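Long-range contacts in Lys-gingipain catalytic subunit (Porphyromonas gingivalis, PDB 6I9A), which cleaves proteins after lysine as a secreted cysteine protease of family C25 and helps the bacterium attack host proteins such as haemoglobin, collagen and immunoglobulins: residues 2-10 with 110-118; 94-104 with 351-359. All blocks are in the same frame, centred on the assembly; numbering follows the deposited sequence. Where two conformers were deposited one is given.

The two contacts lie side by side in the catalytic part of the protease, their centres about 15 Å apart, and their segments alternate along the chain: 2-10, 94-104, 110-118, 351-359. Helix 103-106 leads out of contact 2 and is followed by strand 117-121, an edge strand of the four-stranded parallel sheet, in contact 1. Strand 357-361 in contact 2 is an edge strand of the six-stranded mixed sheet, and backbone hydrogen bonding between Val359 and Arg120 joins these two outermost strands. The contacts also touch directly: Tyr112 stacks on His351, and Pro114 and Tyr112 pack against Trp354, which places one of the two calcium sites, that of contact 1, beside helix 350-356.

Contact 1. Residues 2-10 with 110-118. With CA (calcium ion), chain G.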
loop_
_atom_site.group_PDB
_atom_site.type_symbol
_atom_site.label_atom_id
_atom_site.label_comp_id
_atom_site.label_asym_id
_atom_site.label_seq_id
_atom_site.Cartn_x
_atom_site.Cartn_y
_atom_site.Cartn_z
ATOM N N VAL A 2 -0.281 14.771 16.255
ATOM C CA VAL A 2 -0.050 13.382 15.881
ATOM C C VAL A 2 0.682 13.274 14.536
ATOM O O VAL A 2 1.450 12.327 14.330
ATOM C CB VAL A 2 -1.352 12.587 15.894
ATOM C CG1 VAL A 2 -2.305 12.993 14.753
ATOM C CG2 VAL A 2 -1.069 11.085 15.890
ATOM N N TYR A 3 0.461 14.252 13.649
ATOM C CA TYR A 3 1.093 14.237 12.332
ATOM C C TYR A 3 2.588 14.440 12.418
ATOM O O TYR A 3 3.319 13.855 11.629
ATOM C CB TYR A 3 0.492 15.339 11.467
ATOM C CG TYR A 3 -0.974 15.126 11.185
ATOM C CD1 TYR A 3 -1.390 14.194 10.252
ATOM C CD2 TYR A 3 -1.951 15.860 11.852
ATOM C CE1 TYR A 3 -2.737 14.011 9.972
ATOM C CE2 TYR A 3 -3.307 15.664 11.592
ATOM C CZ TYR A 3 -3.689 14.783 10.605
ATOM O OH TYR A 3 -5.020 14.663 10.291
ATOM N N THR A 4 3.064 15.320 13.327
ATOM C CA THR A 4 4.521 15.504 13.470
ATOM C C THR A 4 5.087 14.395 14.357
ATOM O O THR A 4 6.250 14.008 14.178
ATOM C CB THR A 4 4.814 16.900 14.028
ATOM O OG1 THR A 4 4.223 17.039 15.314
ATOM C CG2 THR A 4 4.319 18.000 13.161
ATOM N N ASP A 5 4.305 13.844 15.286
ATOM C CA ASP A 5 4.771 12.746 16.135
ATOM C C ASP A 5 4.984 11.464 15.365
ATOM O O ASP A 5 5.913 10.707 15.656
ATOM C CB ASP A 5 3.718 12.393 17.213
ATOM C CG ASP A 5 3.512 13.307 18.392
ATOM O OD1 ASP A 5 4.303 14.259 18.544
ATOM O OD2 ASP A 5 2.525 13.087 19.117
ATOM N N HIS A 6 4.080 11.183 14.407
ATOM C CA HIS A 6 4.046 9.901 13.730
ATOM C C HIS A 6 3.819 10.052 12.267
ATOM O O HIS A 6 2.784 9.600 11.737
ATOM C CB HIS A 6 2.934 9.027 14.325
ATOM C CG HIS A 6 3.207 8.637 15.726
ATOM N ND1 HIS A 6 4.235 7.785 16.050
ATOM C CD2 HIS A 6 2.547 8.973 16.848
ATOM C CE1 HIS A 6 4.181 7.644 17.375
ATOM N NE2 HIS A 6 3.199 8.379 17.889
ATOM N N GLY A 7 4.784 10.665 11.611
ATOM C CA GLY A 7 4.660 10.859 10.172
ATOM C C GLY A 7 4.960 9.617 9.352
ATOM O O GLY A 7 5.221 8.514 9.846
ATOM N N ASP A 8 4.933 9.834 8.036
ATOM C CA ASP A 8 5.182 8.773 7.049
ATOM C C ASP A 8 6.467 8.008 7.429
ATOM O O ASP A 8 7.528 8.614 7.580
ATOM C CB ASP A 8 5.369 9.493 5.697
ATOM C CG ASP A 8 5.578 8.641 4.457
ATOM O OD1 ASP A 8 5.509 7.385 4.555
ATOM O OD2 ASP A 8 5.803 9.213 3.393
ATOM N N LEU A 9 6.359 6.694 7.514
ATOM C CA LEU A 9 7.493 5.815 7.851
ATOM C C LEU A 9 8.448 5.604 6.700
ATOM O O LEU A 9 9.537 5.047 6.910
ATOM C CB LEU A 9 6.985 4.445 8.345
ATOM C CG LEU A 9 6.284 4.478 9.711
ATOM C CD1 LEU A 9 5.885 3.078 10.079
ATOM C CD2 LEU A 9 7.215 5.064 10.803
ATOM N N TYR A 10 8.084 5.961 5.463
ATOM C CA TYR A 10 8.996 5.723 4.351
ATOM C C TYR A 10 10.342 6.377 4.623
ATOM O O TYR A 10 10.430 7.520 5.077
ATOM C CB TYR A 10 8.369 6.259 3.067
ATOM C CG TYR A 10 9.228 5.991 1.856
ATOM C CD1 TYR A 10 9.177 4.763 1.209
ATOM C CD2 TYR A 10 10.170 6.926 1.426
ATOM C CE1 TYR A 10 9.969 4.509 0.083
ATOM C CE2 TYR A 10 11.000 6.666 0.321
ATOM C CZ TYR A 10 10.893 5.447 -0.327
ATOM O OH TYR A 10 11.698 5.201 -1.420
ATOM N N GLY A 110 5.643 0.264 23.411
ATOM C CA GLY A 110 4.418 0.128 24.179
ATOM C C GLY A 110 3.114 0.682 23.652
ATOM O O GLY A 110 2.057 0.377 24.205
ATOM N N ASP A 111 3.199 1.574 22.665
ATOM C CA ASP A 111 1.971 2.236 22.248
ATOM C C ASP A 111 1.282 1.446 21.117
ATOM O O ASP A 111 1.674 0.313 20.786
ATOM C CB ASP A 111 2.284 3.687 21.899
ATOM C CG ASP A 111 3.086 3.886 20.655
ATOM O OD1 ASP A 111 3.250 2.882 19.860
ATOM O OD2 ASP A 111 3.545 5.014 20.416
ATOM N N TYR A 112 0.239 2.053 20.526
ATOM C CA TYR A 112 -0.484 1.326 19.471
ATOM C C TYR A 112 -0.118 1.779 18.052
ATOM O O TYR A 112 -0.750 1.362 17.064
ATOM C CB TYR A 112 -2.005 1.343 19.679
ATOM C CG TYR A 112 -2.611 2.719 19.872
ATOM C CD1 TYR A 112 -2.541 3.685 18.864
ATOM C CD2 TYR A 112 -3.222 3.069 21.068
ATOM C CE1 TYR A 112 -3.080 4.960 19.037
ATOM C CE2 TYR A 112 -3.785 4.326 21.244
ATOM C CZ TYR A 112 -3.702 5.274 20.224
ATOM O OH TYR A 112 -4.237 6.537 20.373
ATOM N N PHE A 113 0.909 2.633 17.935
ATOM C CA PHE A 113 1.383 3.056 16.639
ATOM C C PHE A 113 2.412 2.081 16.088
ATOM O O PHE A 113 3.402 1.785 16.788
ATOM C CB PHE A 113 2.014 4.433 16.679
ATOM C CG PHE A 113 1.055 5.549 16.980
ATOM C CD1 PHE A 113 0.316 6.141 15.968
ATOM C CD2 PHE A 113 0.855 5.976 18.287
ATOM C CE1 PHE A 113 -0.565 7.202 16.249
ATOM C CE2 PHE A 113 -0.027 7.028 18.565
ATOM C CZ PHE A 113 -0.738 7.628 17.539
ATOM N N PRO A 114 2.241 1.586 14.881
ATOM C CA PRO A 114 3.252 0.685 14.305
ATOM C C PRO A 114 4.623 1.308 14.174
ATOM O O PRO A 114 4.753 2.521 13.914
ATOM C CB PRO A 114 2.715 0.391 12.890
ATOM C CG PRO A 114 1.229 0.638 13.010
ATOM C CD PRO A 114 1.111 1.808 13.957
ATOM N N GLU A 115 5.653 0.454 14.254
ATOM C CA GLU A 115 7.052 0.824 13.944
ATOM C C GLU A 115 7.392 0.611 12.493
ATOM O O GLU A 115 8.415 1.145 12.059
ATOM C CB GLU A 115 8.007 -0.014 14.828
ATOM C CG GLU A 115 8.361 0.704 16.140
ATOM C CD GLU A 115 7.149 1.119 16.944
ATOM O OE1 GLU A 115 6.818 2.327 16.909
ATOM O OE2 GLU A 115 6.510 0.254 17.590
ATOM N N MET A 116 6.594 -0.203 11.767
ATOM C CA MET A 116 6.842 -0.573 10.396
ATOM C C MET A 116 5.545 -0.512 9.613
ATOM O O MET A 116 4.493 -0.859 10.177
ATOM C CB MET A 116 7.382 -2.012 10.316
ATOM C CG MET A 116 8.781 -2.169 10.930
ATOM S SD MET A 116 9.222 -3.901 11.265
ATOM C CE MET A 116 8.234 -4.189 12.765
ATOM N N TYR A 117 5.613 -0.215 8.324
ATOM C CA TYR A 117 4.454 -0.340 7.440
ATOM C C TYR A 117 4.233 -1.794 7.125
ATOM O O TYR A 117 5.102 -2.436 6.503
ATOM C CB TYR A 117 4.729 0.401 6.139
ATOM C CG TYR A 117 4.529 1.898 6.140
ATOM C CD1 TYR A 117 3.625 2.515 7.021
ATOM C CD2 TYR A 117 5.136 2.699 5.176
ATOM C CE1 TYR A 117 3.366 3.883 6.940
ATOM C CE2 TYR A 117 4.891 4.068 5.094
ATOM C CZ TYR A 117 3.988 4.648 5.970
ATOM O OH TYR A 117 3.727 6.000 5.916
ATOM N N THR A 118 3.122 -2.356 7.580
ATOM C CA THR A 118 2.844 -3.767 7.494
ATOM C C THR A 118 1.760 -4.058 6.513
ATOM O O THR A 118 0.709 -3.390 6.498
ATOM C CB THR A 118 2.456 -4.254 8.910
ATOM O OG1 THR A 118 3.577 -3.979 9.778
ATOM C CG2 THR A 118 2.155 -5.730 8.978
HETATM CA CA CA G . 4.947 2.005 18.476
HETATM O O HOH W 1 5.138 4.381 18.324
HETATM O O HOH W 2 4.017 -0.011 19.457
#
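His6 lies flat on Phe113 in a face-to-face stack, ring centroids 3.8 Å apart and planes 16° from parallel. The imidazole sits over the centre of the phenyl ring, with His6 NE2 3.4 Å from Phe113 CD2, while Tyr112 packs on the opposite face. Val2 CG2 adds an oblique methyl contact, 3.8 Å from Phe113 CZ. Toward the calcium the fit is looser and wetter: His6 CE1 comes no nearer than 4.1 Å to Asp111 OD2, and that oxygen accepts a hydrogen bond from a water bound to the metal. Residues 111-115, with Asp109 just before them, form a calcium-binding loop. Asp111 OD1, the carbonyl oxygen of Phe113, both carboxylate oxygens of Glu115 and two waters ligate the ion, with Asp109 completing the site; Glu115 OE2 also accepts from Val108 N. Asp111 CG stands between its own backbone N and carbonyl carbon (chi1 70°), a turn that lets OD1 also accept from Phe113 N in an Asx turn. Phe113 is held at both backbone ends, N by Asp111 OD1 and O by the calcium.

Where the loop enters strand 117-121, packing tightens again. Leu9 CB stands over the centre of the Tyr117 ring, 3.8 Å from its centroid and 7° off the normal, and Leu9 CD1 rests 3.6 Å from Met116 C. The phenol hydroxyl gives a short hydrogen bond to Asp8 OD1, 2.6 Å from Tyr117 OH. Tyr10 N reaches the same oxygen from the other face of the carboxylate, closing a second Asx turn, and Asp8 OD2 accepts from Tyr322 N.

Contact 2. Residues 94-104 with 351-359; sequences GKKTKKVTDLY and HYYWEAYHV
A buried glutamate in helix 350-356 gathers the backbone N-H groups of a turn that follows strand 92-93 and returns to strand 100-101, its partner in a two-stranded antiparallel hairpin of the C25 catalytic region. Glu355 OE1 accepts from Lys96 N on its syn side and from Thr97 N nearly along the C-O axis; the second bond, Thr97 N to Glu355 OE1, is 3.0 Å long. Glu355 OE2 takes Lys95 N on the syn side and, through its anti lone pair, the phenol of Tyr104, with Tyr104 OH only 2.5 Å from Glu355 OE2. Four donors therefore grip the carboxylate, which stands almost perpendicular to the Tyr104 ring (85°), and they would probably favour its charged form. His351 NE2 donates in turn to Tyr104 OH, which is consistent with the hydroxyl using its own hydrogen for the bond to Glu355 OE2.

Beside this network, side chains of the turn pack on two rings of the helix. Thr97 CG2 sits over the centre of the Tyr352 ring, 3.7 Å from its centroid, and in one of its two conformers Lys96 lays CG over a face of His351. Across Glu355 from Thr97, Leu103 CD2 packs against Glu355 CG at 3.6 Å.

Near the end of the helix, Thr101 OG1 points anti to its backbone N (chi1 -174°), donates to the carbonyl oxygen of Glu355 and accepts from Leu103 N as a cap of helix 103-106. His358 ND1 binds the carbonyl of Ala356, and at the opposite side of the imidazole Asp102 N donates to His358 NE2 at 2.9 Å, just 2° out of the ring plane.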
loop_
_atom_site.group_PDB
_atom_site.type_symbol
_atom_site.label_atom_id
_atom_site.label_comp_id
_atom_site.label_asym_id
_atom_site.label_seq_id
_atom_site.Cartn_x
_atom_site.Cartn_y
_atom_site.Cartn_z
ATOM N N GLY A 94 -7.724 -8.357 18.350
ATOM C CA GLY A 94 -7.517 -6.997 18.839
ATOM C C GLY A 94 -8.081 -6.815 20.251
ATOM O O GLY A 94 -9.109 -7.411 20.583
ATOM N N LYS A 95 -7.397 -5.994 21.062
ATOM C CA LYS A 95 -7.836 -5.653 22.436
ATOM C C LYS A 95 -9.137 -4.866 22.350
ATOM O O LYS A 95 -10.040 -5.043 23.186
ATOM C CB LYS A 95 -6.764 -4.821 23.177
ATOM C CG LYS A 95 -7.206 -4.346 24.591
ATOM C CD LYS A 95 -6.202 -3.478 25.357
ATOM C CE LYS A 95 -6.878 -3.011 26.616
ATOM N NZ LYS A 95 -5.911 -2.423 27.564
ATOM N N LYS A 96 -9.240 -3.993 21.336
ATOM C CA LYS A 96 -10.433 -3.169 21.164
ATOM C C LYS A 96 -11.367 -3.760 20.138
ATOM O O LYS A 96 -12.596 -3.721 20.312
ATOM C CB LYS A 96 -10.035 -1.744 20.734
ATOM C CG LYS A 96 -9.027 -1.043 21.643
ATOM C CD LYS A 96 -9.504 -1.074 23.106
ATOM C CE LYS A 96 -8.615 -0.283 24.003
ATOM N NZ LYS A 96 -8.949 -0.568 25.445
ATOM N N THR A 97 -10.823 -4.305 19.054
ATOM C CA THR A 97 -11.713 -4.771 17.980
ATOM C C THR A 97 -12.320 -6.125 18.249
ATOM O O THR A 97 -13.369 -6.415 17.684
ATOM C CB THR A 97 -10.969 -4.838 16.645
ATOM O OG1 THR A 97 -9.977 -5.882 16.750
ATOM C CG2 THR A 97 -10.355 -3.486 16.313
ATOM N N LYS A 98 -11.625 -6.985 19.036
ATOM C CA LYS A 98 -12.079 -8.358 19.269
ATOM C C LYS A 98 -12.093 -9.156 17.957
ATOM O O LYS A 98 -12.714 -10.206 17.909
ATOM C CB LYS A 98 -13.468 -8.421 19.950
ATOM C CG LYS A 98 -13.710 -7.397 21.083
ATOM C CD LYS A 98 -12.694 -7.500 22.155
ATOM C CE LYS A 98 -13.013 -6.570 23.314
ATOM N NZ LYS A 98 -11.987 -6.726 24.384
ATOM N N LYS A 99 -11.362 -8.672 16.936
ATOM C CA LYS A 99 -11.284 -9.349 15.639
ATOM C C LYS A 99 -9.821 -9.453 15.268
ATOM O O LYS A 99 -8.985 -8.772 15.840
ATOM C CB LYS A 99 -12.056 -8.581 14.550
ATOM C CG LYS A 99 -13.547 -8.384 14.874
ATOM C CD LYS A 99 -14.361 -9.672 14.942
ATOM C CE LYS A 99 -15.788 -9.309 15.404
ATOM N NZ LYS A 99 -16.666 -10.475 15.398
ATOM N N VAL A 100 -9.505 -10.297 14.280
ATOM C CA VAL A 100 -8.095 -10.505 13.944
ATOM C C VAL A 100 -7.438 -9.187 13.574
ATOM O O VAL A 100 -8.018 -8.306 12.906
ATOM C CB VAL A 100 -7.950 -11.581 12.831
ATOM C CG1 VAL A 100 -8.472 -11.091 11.462
ATOM C CG2 VAL A 100 -6.508 -12.095 12.753
ATOM N N THR A 101 -6.148 -9.073 13.949
ATOM C CA THR A 101 -5.310 -7.943 13.576
ATOM C C THR A 101 -3.892 -8.422 13.428
ATOM O O THR A 101 -3.427 -9.355 14.107
ATOM C CB THR A 101 -5.363 -6.786 14.623
ATOM O OG1 THR A 101 -4.649 -5.640 14.155
ATOM C CG2 THR A 101 -4.813 -7.163 16.008
ATOM N N ASP A 102 -3.182 -7.681 12.570
ATOM C CA ASP A 102 -1.738 -7.810 12.384
ATOM C C ASP A 102 -0.999 -6.683 13.109
ATOM O O ASP A 102 0.232 -6.627 13.065
ATOM C CB ASP A 102 -1.353 -7.769 10.889
ATOM C CG ASP A 102 -1.686 -9.034 10.151
ATOM O OD1 ASP A 102 -1.782 -10.084 10.813
ATOM O OD2 ASP A 102 -1.846 -8.973 8.886
ATOM N N LEU A 103 -1.740 -5.796 13.810
ATOM C CA LEU A 103 -1.079 -4.636 14.415
ATOM C C LEU A 103 0.069 -5.025 15.322
ATOM O O LEU A 103 1.101 -4.308 15.337
ATOM C CB LEU A 103 -2.108 -3.840 15.250
ATOM C CG LEU A 103 -1.521 -2.597 15.960
ATOM C CD1 LEU A 103 -0.953 -1.570 15.000
ATOM C CD2 LEU A 103 -2.563 -1.958 16.855
ATOM N N TYR A 104 -0.107 -6.091 16.118
ATOM C CA TYR A 104 0.899 -6.362 17.158
ATOM C C TYR A 104 2.171 -7.021 16.611
ATOM O O TYR A 104 3.167 -7.051 17.330
ATOM C CB TYR A 104 0.251 -7.128 18.296
ATOM C CG TYR A 104 -0.776 -6.210 18.934
ATOM C CD1 TYR A 104 -2.143 -6.442 18.771
ATOM C CD2 TYR A 104 -0.380 -5.047 19.589
ATOM C CE1 TYR A 104 -3.098 -5.552 19.268
ATOM C CE2 TYR A 104 -1.314 -4.149 20.086
ATOM C CZ TYR A 104 -2.674 -4.406 19.928
ATOM O OH TYR A 104 -3.597 -3.485 20.362
ATOM N N HIS A 351 -7.279 3.712 19.045
ATOM C CA HIS A 351 -6.650 2.411 19.211
ATOM C C HIS A 351 -7.384 1.355 18.334
ATOM O O HIS A 351 -6.749 0.548 17.638
ATOM C CB HIS A 351 -6.634 2.047 20.697
ATOM C CG HIS A 351 -5.825 0.838 21.031
ATOM N ND1 HIS A 351 -5.575 0.530 22.365
ATOM C CD2 HIS A 351 -5.184 -0.072 20.257
ATOM C CE1 HIS A 351 -4.829 -0.575 22.366
ATOM N NE2 HIS A 351 -4.548 -0.972 21.116
ATOM N N TYR A 352 -8.710 1.358 18.409
ATOM C CA TYR A 352 -9.511 0.478 17.590
ATOM C C TYR A 352 -9.126 0.610 16.109
ATOM O O TYR A 352 -8.973 -0.389 15.416
ATOM C CB TYR A 352 -10.992 0.815 17.816
ATOM C CG TYR A 352 -11.969 -0.061 17.076
ATOM C CD1 TYR A 352 -12.218 0.130 15.725
ATOM C CD2 TYR A 352 -12.740 -1.003 17.752
ATOM C CE1 TYR A 352 -13.178 -0.619 15.055
ATOM C CE2 TYR A 352 -13.705 -1.755 17.091
ATOM C CZ TYR A 352 -13.921 -1.563 15.749
ATOM O OH TYR A 352 -14.929 -2.277 15.143
ATOM N N TYR A 353 -9.024 1.862 15.609
ATOM C CA TYR A 353 -8.701 2.068 14.174
ATOM C C TYR A 353 -7.337 1.510 13.803
ATOM O O TYR A 353 -7.215 0.867 12.745
ATOM C CB TYR A 353 -8.829 3.548 13.757
ATOM C CG TYR A 353 -10.178 3.750 13.080
ATOM C CD1 TYR A 353 -10.261 4.103 11.736
ATOM C CD2 TYR A 353 -11.367 3.472 13.756
ATOM C CE1 TYR A 353 -11.491 4.166 11.083
ATOM C CE2 TYR A 353 -12.589 3.465 13.094
ATOM C CZ TYR A 353 -12.642 3.813 11.761
ATOM O OH TYR A 353 -13.854 3.824 11.130
ATOM N N TRP A 354 -6.316 1.684 14.665
ATOM C CA TRP A 354 -5.001 1.112 14.348
ATOM C C TRP A 354 -5.077 -0.398 14.330
ATOM O O TRP A 354 -4.373 -1.011 13.521
ATOM C CB TRP A 354 -3.957 1.649 15.329
ATOM C CG TRP A 354 -3.616 3.093 15.083
ATOM C CD1 TRP A 354 -4.119 4.195 15.743
ATOM C CD2 TRP A 354 -2.771 3.596 14.035
ATOM N NE1 TRP A 354 -3.613 5.346 15.189
ATOM C CE2 TRP A 354 -2.779 5.012 14.127
ATOM C CE3 TRP A 354 -2.033 2.984 13.010
ATOM C CZ2 TRP A 354 -2.037 5.825 13.253
ATOM C CZ3 TRP A 354 -1.286 3.782 12.175
ATOM C CH2 TRP A 354 -1.307 5.189 12.267
ATOM N N GLU A 355 -5.911 -1.037 15.180
ATOM C CA GLU A 355 -6.108 -2.483 15.122
ATOM C C GLU A 355 -6.975 -2.922 13.926
ATOM O O GLU A 355 -6.908 -4.088 13.514
ATOM C CB GLU A 355 -6.814 -2.972 16.389
ATOM C CG GLU A 355 -5.969 -2.986 17.657
ATOM C CD GLU A 355 -6.704 -3.546 18.855
ATOM O OE1 GLU A 355 -7.957 -3.602 18.847
ATOM O OE2 GLU A 355 -6.012 -3.963 19.806
ATOM N N ALA A 356 -7.862 -2.042 13.459
ATOM C CA ALA A 356 -8.892 -2.418 12.498
ATOM C C ALA A 356 -8.410 -2.487 11.043
ATOM O O ALA A 356 -8.673 -3.453 10.336
ATOM C CB ALA A 356 -10.052 -1.417 12.573
ATOM N N TYR A 357 -7.780 -1.391 10.576
ATOM C CA TYR A 357 -7.447 -1.273 9.152
ATOM C C TYR A 357 -6.225 -2.073 8.788
ATOM O O TYR A 357 -5.226 -2.128 9.553
ATOM C CB TYR A 357 -7.342 0.192 8.754
ATOM C CG TYR A 357 -8.679 0.758 8.287
ATOM C CD1 TYR A 357 -9.600 1.298 9.193
ATOM C CD2 TYR A 357 -9.059 0.680 6.952
ATOM C CE1 TYR A 357 -10.839 1.768 8.760
ATOM C CE2 TYR A 357 -10.283 1.173 6.520
ATOM C CZ TYR A 357 -11.162 1.726 7.424
ATOM O OH TYR A 357 -12.348 2.221 6.931
ATOM N N HIS A 358 -6.287 -2.710 7.625
ATOM C CA HIS A 358 -5.185 -3.519 7.111
ATOM C C HIS A 358 -4.987 -3.275 5.650
ATOM O O HIS A 358 -5.932 -2.952 4.928
ATOM C CB HIS A 358 -5.535 -5.020 7.295
ATOM C CG HIS A 358 -5.480 -5.472 8.731
ATOM N ND1 HIS A 358 -6.484 -5.183 9.618
ATOM C CD2 HIS A 358 -4.494 -6.133 9.396
ATOM C CE1 HIS A 358 -6.090 -5.681 10.799
ATOM N NE2 HIS A 358 -4.890 -6.256 10.711
ATOM N N VAL A 359 -3.741 -3.565 5.211
ATOM C CA VAL A 359 -3.433 -3.728 3.806
ATOM C C VAL A 359 -3.347 -5.237 3.510
ATOM O O VAL A 359 -2.556 -5.953 4.155
ATOM C CB VAL A 359 -2.113 -3.052 3.398
ATOM C CG1 VAL A 359 -1.836 -3.322 1.900
ATOM C CG2 VAL A 359 -2.140 -1.528 3.653
HETATM O O HOH W 3 -8.969 -5.944 14.180
HETATM O O HOH W 4 -1.743 -6.792 7.221
#